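Local coordinates for probable sulfate-binding lipoprotein SubI (Mycobacterium tuberculosis, PDB 6DDN) that probably binds sulfate outside the cell membrane as the carrier lipoprotein of a sulfate uptake system, at residues W157-P170 against A221-I234. Numbering follows the deposited sequence.
Sequences WDDLLRPGIEVITP and ATDVFVQGSGDVLI. With SO4 (sulfate ion), chain G.
Ile234 CD1 sits among Val167, Leu160 and Trp157 at the apolar centre of a parallel strand pair, 167-168 with 232-236, joined by a long helical crossover (177-190, 196-210 and 218-227) as in the alpha/beta domains of periplasmic solute-binding proteins. Ile234 CD1 approaches Val167 CG1 to 3.5 Å; Leu160 CD1 comes in obliquely, and the Trp157 ring offers CZ3 at its edge. With chi1 at 47°, Val232 CG1 is placed between its own backbone N and carbonyl carbon, from where it meets Leu160 CD2 at 3.6 Å, Val167 CG2 and Ile165 CG2. Phe144 of strand 138-147 and Leu206 of helix 196-210 also pack on this side of the sheet. On the other side Ile168 fills the angle between strand and helix: CG2 touches Ala221 CB, Val224 CG1 and Leu233 CD1, while CG1 meets the edge of the Phe225 ring and lies 3.6 Å from Gly230 CA. The helix ends in a Schellman motif at Gly228, and Arg147 binds the carbonyl oxygens of Phe225 and Gly230. Between the strands, Ile168 N donates to Val232 O (2.8 Å), and Ile168 O receives Ile234 N (3.0 Å). Further out, Glu166 O accepts Asp231 N at 2.9 Å and, weakly, Val232 N. Away from the centre, Trp157 NE1 bonds to Gln257 O, and its backbone N holds a sulfate, probably from the crystallisation liquor. At the polar edge Asp231 returns the bond to Glu166: its OD1 takes Glu166 N at 2.9 Å, nearly straight at 168°, on the anti side, 21° out of the carboxylate plane.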
ATOM      1  N   TRP A 157     -18.243   4.728  -5.693  1.00 53.68           N
ATOM      2  CA  TRP A 157     -17.419   5.037  -6.857  1.00 47.58           C
ATOM      3  C   TRP A 157     -18.138   5.949  -7.840  1.00 51.14           C
ATOM      4  O   TRP A 157     -17.496   6.768  -8.507  1.00 55.11           O
ATOM      5  CB  TRP A 157     -16.982   3.747  -7.546  1.00 48.10           C
ATOM      6  CG  TRP A 157     -15.905   3.037  -6.796  1.00 48.06           C
ATOM      7  CD1 TRP A 157     -16.016   1.857  -6.126  1.00 49.81           C
ATOM      8  CD2 TRP A 157     -14.552   3.470  -6.620  1.00 47.06           C
ATOM      9  NE1 TRP A 157     -14.818   1.523  -5.548  1.00 49.42           N
ATOM     10  CE2 TRP A 157     -13.902   2.499  -5.837  1.00 47.42           C
ATOM     11  CE3 TRP A 157     -13.828   4.585  -7.052  1.00 51.40           C
ATOM     12  CZ2 TRP A 157     -12.562   2.606  -5.476  1.00 50.34           C
ATOM     13  CZ3 TRP A 157     -12.495   4.690  -6.695  1.00 50.92           C
ATOM     14  CH2 TRP A 157     -11.877   3.706  -5.912  1.00 51.40           C
ATOM     15  N   ASP A 158     -19.464   5.827  -7.947  1.00 54.15           N
ATOM     16  CA  ASP A 158     -20.214   6.730  -8.812  1.00 56.20           C
ATOM     17  C   ASP A 158     -20.100   8.175  -8.345  1.00 48.91           C
ATOM     18  O   ASP A 158     -20.206   9.100  -9.158  1.00 47.33           O
ATOM     19  CB  ASP A 158     -21.682   6.306  -8.872  1.00 63.69           C
ATOM     20  CG  ASP A 158     -21.920   5.165  -9.839  1.00 67.65           C
ATOM     21  OD1 ASP A 158     -21.064   4.944 -10.722  1.00 66.73           O
ATOM     22  OD2 ASP A 158     -22.967   4.491  -9.719  1.00 69.18           O
ATOM     23  N   ASP A 159     -19.879   8.390  -7.046  1.00 45.69           N
ATOM     24  CA  ASP A 159     -19.747   9.747  -6.530  1.00 47.17           C
ATOM     25  C   ASP A 159     -18.514  10.457  -7.075  1.00 49.67           C
ATOM     26  O   ASP A 159     -18.484  11.692  -7.086  1.00 53.96           O
ATOM     27  CB  ASP A 159     -19.703   9.734  -5.001  1.00 47.54           C
ATOM     28  CG  ASP A 159     -21.072   9.544  -4.378  1.00 51.77           C
ATOM     29  OD1 ASP A 159     -22.064  10.038  -4.953  1.00 53.07           O
ATOM     30  OD2 ASP A 159     -21.156   8.900  -3.313  1.00 56.19           O
ATOM     31  N   LEU A 160     -17.503   9.712  -7.522  1.00 46.13           N
ATOM     32  CA  LEU A 160     -16.302  10.330  -8.070  1.00 44.96           C
ATOM     33  C   LEU A 160     -16.511  10.876  -9.475  1.00 47.79           C
ATOM     34  O   LEU A 160     -15.671  11.647  -9.952  1.00 48.56           O
ATOM     35  CB  LEU A 160     -15.142   9.330  -8.086  1.00 42.79           C
ATOM     36  CG  LEU A 160     -14.732   8.651  -6.777  1.00 44.27           C
ATOM     37  CD1 LEU A 160     -13.286   8.188  -6.856  1.00 43.31           C
ATOM     38  CD2 LEU A 160     -14.941   9.562  -5.576  1.00 45.24           C
ATOM     39  N   LEU A 161     -17.596  10.494 -10.144  1.00 49.53           N
ATOM     40  CA  LEU A 161     -17.932  10.997 -11.468  1.00 45.95           C
ATOM     41  C   LEU A 161     -18.968  12.109 -11.423  1.00 46.27           C
ATOM     42  O   LEU A 161     -19.556  12.437 -12.458  1.00 54.49           O
ATOM     43  CB  LEU A 161     -18.441   9.857 -12.353  1.00 47.57           C
ATOM     44  CG  LEU A 161     -17.449   8.744 -12.678  1.00 49.91           C
ATOM     45  CD1 LEU A 161     -18.049   7.783 -13.689  1.00 52.81           C
ATOM     46  CD2 LEU A 161     -16.156   9.336 -13.200  1.00 52.13           C
ATOM     47  N   ARG A 162     -19.214  12.684 -10.256  1.00 45.29           N
ATOM     48  CA  ARG A 162     -20.184  13.760 -10.182  1.00 49.19           C
ATOM     49  C   ARG A 162     -19.571  15.063 -10.694  1.00 52.44           C
ATOM     50  O   ARG A 162     -18.352  15.246 -10.637  1.00 55.03           O
ATOM     51  CB  ARG A 162     -20.677  13.934  -8.750  1.00 49.81           C
ATOM     52  CG  ARG A 162     -21.870  13.052  -8.417  1.00 50.91           C
ATOM     53  CD  ARG A 162     -21.963  12.782  -6.927  1.00 48.27           C
ATOM     54  NE  ARG A 162     -21.929  14.018  -6.155  1.00 45.89           N
ATOM     55  CZ  ARG A 162     -21.841  14.069  -4.831  1.00 46.71           C
ATOM     56  NH1 ARG A 162     -21.778  12.949  -4.123  1.00 48.50           N
ATOM     57  NH2 ARG A 162     -21.813  15.242  -4.214  1.00 48.65           N
ATOM     58  N   PRO A 163     -20.396  15.970 -11.216  1.00 54.00           N
ATOM     59  CA  PRO A 163     -19.858  17.202 -11.810  1.00 53.86           C
ATOM     60  C   PRO A 163     -19.069  18.018 -10.796  1.00 54.71           C
ATOM     61  O   PRO A 163     -19.553  18.323  -9.705  1.00 56.20           O
ATOM     62  CB  PRO A 163     -21.113  17.950 -12.274  1.00 58.14           C
ATOM     63  CG  PRO A 163     -22.161  16.902 -12.413  1.00 61.03           C
ATOM     64  CD  PRO A 163     -21.855  15.861 -11.384  1.00 56.75           C
ATOM     65  N   GLY A 164     -17.841  18.370 -11.171  1.00 53.57           N
ATOM     66  CA  GLY A 164     -17.011  19.234 -10.361  1.00 52.69           C
ATOM     67  C   GLY A 164     -16.187  18.545  -9.297  1.00 51.70           C
ATOM     68  O   GLY A 164     -15.399  19.218  -8.620  1.00 58.32           O
ATOM     69  N   ILE A 165     -16.338  17.238  -9.121  1.00 48.22           N
ATOM     70  CA  ILE A 165     -15.564  16.508  -8.124  1.00 48.13           C
ATOM     71  C   ILE A 165     -14.181  16.225  -8.698  1.00 51.38           C
ATOM     72  O   ILE A 165     -14.052  15.577  -9.743  1.00 50.41           O
ATOM     73  CB  ILE A 165     -16.269  15.205  -7.718  1.00 43.62           C
ATOM     74  CG1 ILE A 165     -17.552  15.508  -6.943  1.00 43.85           C
ATOM     75  CG2 ILE A 165     -15.342  14.331  -6.887  1.00 42.88           C
ATOM     76  CD1 ILE A 165     -17.330  16.336  -5.701  1.00 46.81           C
ATOM     77  N   GLU A 166     -13.145  16.724  -8.027  1.00 50.70           N
ATOM     78  CA  GLU A 166     -11.771  16.429  -8.404  1.00 50.02           C
ATOM     79  C   GLU A 166     -11.235  15.316  -7.519  1.00 49.23           C
ATOM     80  O   GLU A 166     -11.306  15.403  -6.288  1.00 46.30           O
ATOM     81  CB  GLU A 166     -10.862  17.653  -8.290  1.00 52.74           C
ATOM     82  CG  GLU A 166      -9.410  17.308  -8.608  1.00 52.56           C
ATOM     83  CD  GLU A 166      -8.437  18.421  -8.292  1.00 59.04           C
ATOM     84  OE1 GLU A 166      -8.857  19.443  -7.705  1.00 60.08           O
ATOM     85  OE2 GLU A 166      -7.245  18.271  -8.637  1.00 62.44           O
ATOM     86  N   VAL A 167     -10.694  14.282  -8.151  1.00 50.09           N
ATOM     87  CA  VAL A 167     -10.116  13.142  -7.455  1.00 49.72           C
ATOM     88  C   VAL A 167      -8.609  13.332  -7.390  1.00 46.60           C
ATOM     89  O   VAL A 167      -7.972  13.662  -8.399  1.00 45.51           O
ATOM     90  CB  VAL A 167     -10.475  11.824  -8.159  1.00 49.39           C
ATOM     91  CG1 VAL A 167      -9.652  10.681  -7.593  1.00 46.60           C
ATOM     92  CG2 VAL A 167     -11.965  11.545  -8.026  1.00 48.41           C
ATOM     93  N   ILE A 168      -8.039  13.138  -6.205  1.00 43.43           N
ATOM     94  CA  ILE A 168      -6.597  13.154  -6.012  1.00 44.94           C
ATOM     95  C   ILE A 168      -6.118  11.712  -5.956  1.00 48.09           C
ATOM     96  O   ILE A 168      -6.549  10.939  -5.089  1.00 50.37           O
ATOM     97  CB  ILE A 168      -6.205  13.919  -4.740  1.00 47.30           C
ATOM     98  CG1 ILE A 168      -6.802  15.326  -4.761  1.00 47.74           C
ATOM     99  CG2 ILE A 168      -4.694  13.987  -4.606  1.00 48.50           C
ATOM    100  CD1 ILE A 168      -6.424  16.129  -5.986  1.00 50.66           C
ATOM    101  N   THR A 169      -5.235  11.342  -6.886  1.00 51.67           N
ATOM    102  CA  THR A 169      -4.648  10.012  -6.935  1.00 46.92           C
ATOM    103  C   THR A 169      -3.300  10.119  -7.635  1.00 47.74           C
ATOM    104  O   THR A 169      -3.169  10.889  -8.598  1.00 48.37           O
ATOM    105  CB  THR A 169      -5.552   9.006  -7.662  1.00 43.22           C
ATOM    106  OG1 THR A 169      -4.900   7.731  -7.737  1.00 47.51           O
ATOM    107  CG2 THR A 169      -5.889   9.489  -9.064  1.00 43.79           C
ATOM    108  N   PRO A 170      -2.283   9.386  -7.172  1.00 46.17           N
ATOM    109  CA  PRO A 170      -0.941   9.542  -7.752  1.00 52.52           C
ATOM    110  C   PRO A 170      -0.795   8.933  -9.139  1.00 50.72           C
ATOM    111  O   PRO A 170      -1.766   8.453  -9.733  1.00 48.50           O
ATOM    112  CB  PRO A 170      -0.038   8.834  -6.734  1.00 50.44           C
ATOM    113  CG  PRO A 170      -0.926   7.854  -6.068  1.00 45.90           C
ATOM    114  CD  PRO A 170      -2.277   8.501  -5.997  1.00 44.78           C
ATOM    115  N   ALA A 221       0.386  12.571  -2.621  1.00 55.55           N
ATOM    116  CA  ALA A 221      -1.034  12.796  -2.867  1.00 55.63           C
ATOM    117  C   ALA A 221      -1.751  13.232  -1.595  1.00 54.23           C
ATOM    118  O   ALA A 221      -2.647  14.084  -1.642  1.00 51.52           O
ATOM    119  CB  ALA A 221      -1.673  11.533  -3.440  1.00 56.28           C
ATOM    120  N   THR A 222      -1.371  12.655  -0.450  1.00 51.07           N
ATOM    121  CA  THR A 222      -1.960  13.066   0.821  1.00 49.03           C
ATOM    122  C   THR A 222      -1.601  14.508   1.150  1.00 52.57           C
ATOM    123  O   THR A 222      -2.435  15.262   1.665  1.00 53.00           O
ATOM    124  CB  THR A 222      -1.493  12.140   1.947  1.00 47.38           C
ATOM    125  OG1 THR A 222      -1.606  10.775   1.529  1.00 53.06           O
ATOM    126  CG2 THR A 222      -2.332  12.358   3.199  1.00 43.01           C
ATOM    127  N   ASP A 223      -0.360  14.906   0.862  1.00 54.95           N
ATOM    128  CA  ASP A 223       0.095  16.253   1.189  1.00 52.73           C
ATOM    129  C   ASP A 223      -0.705  17.306   0.431  1.00 52.17           C
ATOM    130  O   ASP A 223      -1.277  18.222   1.035  1.00 47.79           O
ATOM    131  CB  ASP A 223       1.586  16.386   0.879  1.00 56.18           C
ATOM    132  CG  ASP A 223       2.449  15.509   1.768  1.00 58.74           C
ATOM    133  OD1 ASP A 223       1.948  15.044   2.815  1.00 55.03           O
ATOM    134  OD2 ASP A 223       3.631  15.286   1.422  1.00 61.48           O
ATOM    135  N   VAL A 224      -0.761  17.188  -0.897  1.00 58.66           N
ATOM    136  CA  VAL A 224      -1.458  18.189  -1.697  1.00 55.79           C
ATOM    137  C   VAL A 224      -2.953  18.173  -1.405  1.00 50.23           C
ATOM    138  O   VAL A 224      -3.632  19.195  -1.563  1.00 51.52           O
ATOM    139  CB  VAL A 224      -1.165  17.981  -3.195  1.00 56.19           C
ATOM    140  CG1 VAL A 224      -2.030  16.871  -3.773  1.00 54.72           C
ATOM    141  CG2 VAL A 224      -1.371  19.284  -3.959  1.00 60.05           C
ATOM    142  N   PHE A 225      -3.493  17.035  -0.964  1.00 47.05           N
ATOM    143  CA  PHE A 225      -4.901  17.005  -0.586  1.00 48.55           C
ATOM    144  C   PHE A 225      -5.127  17.732   0.733  1.00 49.14           C
ATOM    145  O   PHE A 225      -6.123  18.447   0.892  1.00 49.17           O
ATOM    146  CB  PHE A 225      -5.402  15.564  -0.499  1.00 45.97           C
ATOM    147  CG  PHE A 225      -6.848  15.452  -0.105  1.00 42.38           C
ATOM    148  CD1 PHE A 225      -7.847  15.536  -1.061  1.00 44.25           C
ATOM    149  CD2 PHE A 225      -7.208  15.270   1.221  1.00 38.70           C
ATOM    150  CE1 PHE A 225      -9.176  15.441  -0.702  1.00 46.85           C
ATOM    151  CE2 PHE A 225      -8.535  15.175   1.587  1.00 37.70           C
ATOM    152  CZ  PHE A 225      -9.520  15.261   0.625  1.00 49.90           C
ATOM    153  N   VAL A 226      -4.211  17.559   1.688  1.00 49.04           N
ATOM    154  CA  VAL A 226      -4.332  18.239   2.974  1.00 48.44           C
ATOM    155  C   VAL A 226      -4.261  19.750   2.784  1.00 50.60           C
ATOM    156  O   VAL A 226      -5.020  20.503   3.406  1.00 51.09           O
ATOM    157  CB  VAL A 226      -3.250  17.733   3.948  1.00 48.55           C
ATOM    158  CG1 VAL A 226      -2.895  18.804   4.966  1.00 48.09           C
ATOM    159  CG2 VAL A 226      -3.722  16.464   4.649  1.00 47.81           C
ATOM    160  N   GLN A 227      -3.365  20.214   1.910  1.00 50.52           N
ATOM    161  CA  GLN A 227      -3.260  21.645   1.658  1.00 55.05           C
ATOM    162  C   GLN A 227      -4.494  22.218   0.971  1.00 57.72           C
ATOM    163  O   GLN A 227      -4.672  23.437   0.988  1.00 63.54           O
ATOM    164  CB  GLN A 227      -2.014  21.959   0.828  1.00 63.25           C
ATOM    165  CG  GLN A 227      -0.761  22.203   1.664  1.00 72.76           C
ATOM    166  CD  GLN A 227      -0.632  23.648   2.133  1.00 84.99           C
ATOM    167  OE1 GLN A 227       0.236  24.385   1.664  1.00 98.68           O
ATOM    168  NE2 GLN A 227      -1.483  24.053   3.076  1.00 80.53           N
ATOM    169  N   GLY A 228      -5.348  21.385   0.382  1.00 50.79           N
ATOM    170  CA  GLY A 228      -6.636  21.865  -0.081  1.00 51.48           C
ATOM    171  C   GLY A 228      -6.999  21.538  -1.515  1.00 65.29           C
ATOM    172  O   GLY A 228      -8.013  22.028  -2.022  1.00 69.97           O
ATOM    173  N   SER A 229      -6.198  20.715  -2.184  1.00 53.00           N
ATOM    174  CA  SER A 229      -6.452  20.362  -3.573  1.00 54.89           C
ATOM    175  C   SER A 229      -7.293  19.093  -3.650  1.00 54.38           C
ATOM    176  O   SER A 229      -6.957  18.079  -3.033  1.00 49.91           O
ATOM    177  CB  SER A 229      -5.137  20.172  -4.330  1.00 57.62           C
ATOM    178  OG  SER A 229      -4.355  21.353  -4.294  1.00 65.24           O
ATOM    179  N   GLY A 230      -8.385  19.157  -4.406  1.00 52.86           N
ATOM    180  CA  GLY A 230      -9.227  18.004  -4.643  1.00 52.51           C
ATOM    181  C   GLY A 230     -10.288  17.806  -3.572  1.00 48.65           C
ATOM    182  O   GLY A 230     -10.156  18.237  -2.428  1.00 46.53           O
ATOM    183  N   ASP A 231     -11.362  17.122  -3.966  1.00 51.36           N
ATOM    184  CA  ASP A 231     -12.488  16.849  -3.082  1.00 48.68           C
ATOM    185  C   ASP A 231     -12.440  15.469  -2.447  1.00 47.66           C
ATOM    186  O   ASP A 231     -12.991  15.281  -1.358  1.00 53.74           O
ATOM    187  CB  ASP A 231     -13.807  16.999  -3.846  1.00 49.30           C
ATOM    188  CG  ASP A 231     -13.904  18.321  -4.573  1.00 56.79           C
ATOM    189  OD1 ASP A 231     -14.005  18.312  -5.819  1.00 60.72           O
ATOM    190  OD2 ASP A 231     -13.867  19.369  -3.897  1.00 59.46           O
ATOM    191  N   VAL A 232     -11.801  14.500  -3.095  1.00 60.16           N
ATOM    192  CA  VAL A 232     -11.671  13.152  -2.556  1.00 56.53           C
ATOM    193  C   VAL A 232     -10.312  12.605  -2.969  1.00 60.29           C
ATOM    194  O   VAL A 232      -9.918  12.715  -4.135  1.00 70.30           O
ATOM    195  CB  VAL A 232     -12.807  12.227  -3.038  1.00 56.25           C
ATOM    196  CG1 VAL A 232     -13.004  12.364  -4.539  1.00 61.44           C
ATOM    197  CG2 VAL A 232     -12.525  10.780  -2.654  1.00 50.49           C
ATOM    198  N   LEU A 233      -9.590  12.036  -2.011  1.00 56.30           N
ATOM    199  CA  LEU A 233      -8.283  11.442  -2.247  1.00 60.39           C
ATOM    200  C   LEU A 233      -8.399   9.932  -2.088  1.00 56.74           C
ATOM    201  O   LEU A 233      -8.727   9.442  -1.001  1.00 50.13           O
ATOM    202  CB  LEU A 233      -7.243  12.009  -1.279  1.00 62.12           C
ATOM    203  CG  LEU A 233      -6.026  11.129  -0.981  1.00 60.44           C
ATOM    204  CD1 LEU A 233      -5.051  11.154  -2.145  1.00 61.13           C
ATOM    205  CD2 LEU A 233      -5.345  11.561   0.308  1.00 55.07           C
ATOM    206  N   ILE A 234      -8.148   9.201  -3.169  1.00 59.34           N
ATOM    207  CA  ILE A 234      -8.087   7.746  -3.098  1.00 55.12           C
ATOM    208  C   ILE A 234      -6.754   7.354  -2.478  1.00 57.79           C
ATOM    209  O   ILE A 234      -5.692   7.783  -2.943  1.00 64.16           O
ATOM    210  CB  ILE A 234      -8.264   7.119  -4.488  1.00 58.97           C
ATOM    211  CG1 ILE A 234      -9.267   7.919  -5.318  1.00 60.46           C
ATOM    212  CG2 ILE A 234      -8.730   5.687  -4.363  1.00 57.65           C
ATOM    213  CD1 ILE A 234      -9.613   7.265  -6.641  1.00 64.42           C
TER
HETATM  214  S   SO4 G 405     -19.436   0.735  -5.390  1.00121.53           S
HETATM  215  O1  SO4 G 405     -18.115   0.177  -5.133  1.00122.34           O
HETATM  216  O2  SO4 G 405     -19.382   2.173  -5.176  1.00117.23           O
HETATM  217  O3  SO4 G 405     -19.830   0.468  -6.770  1.00125.12           O
HETATM  218  O4  SO4 G 405     -20.395   0.126  -4.474  1.00123.59           O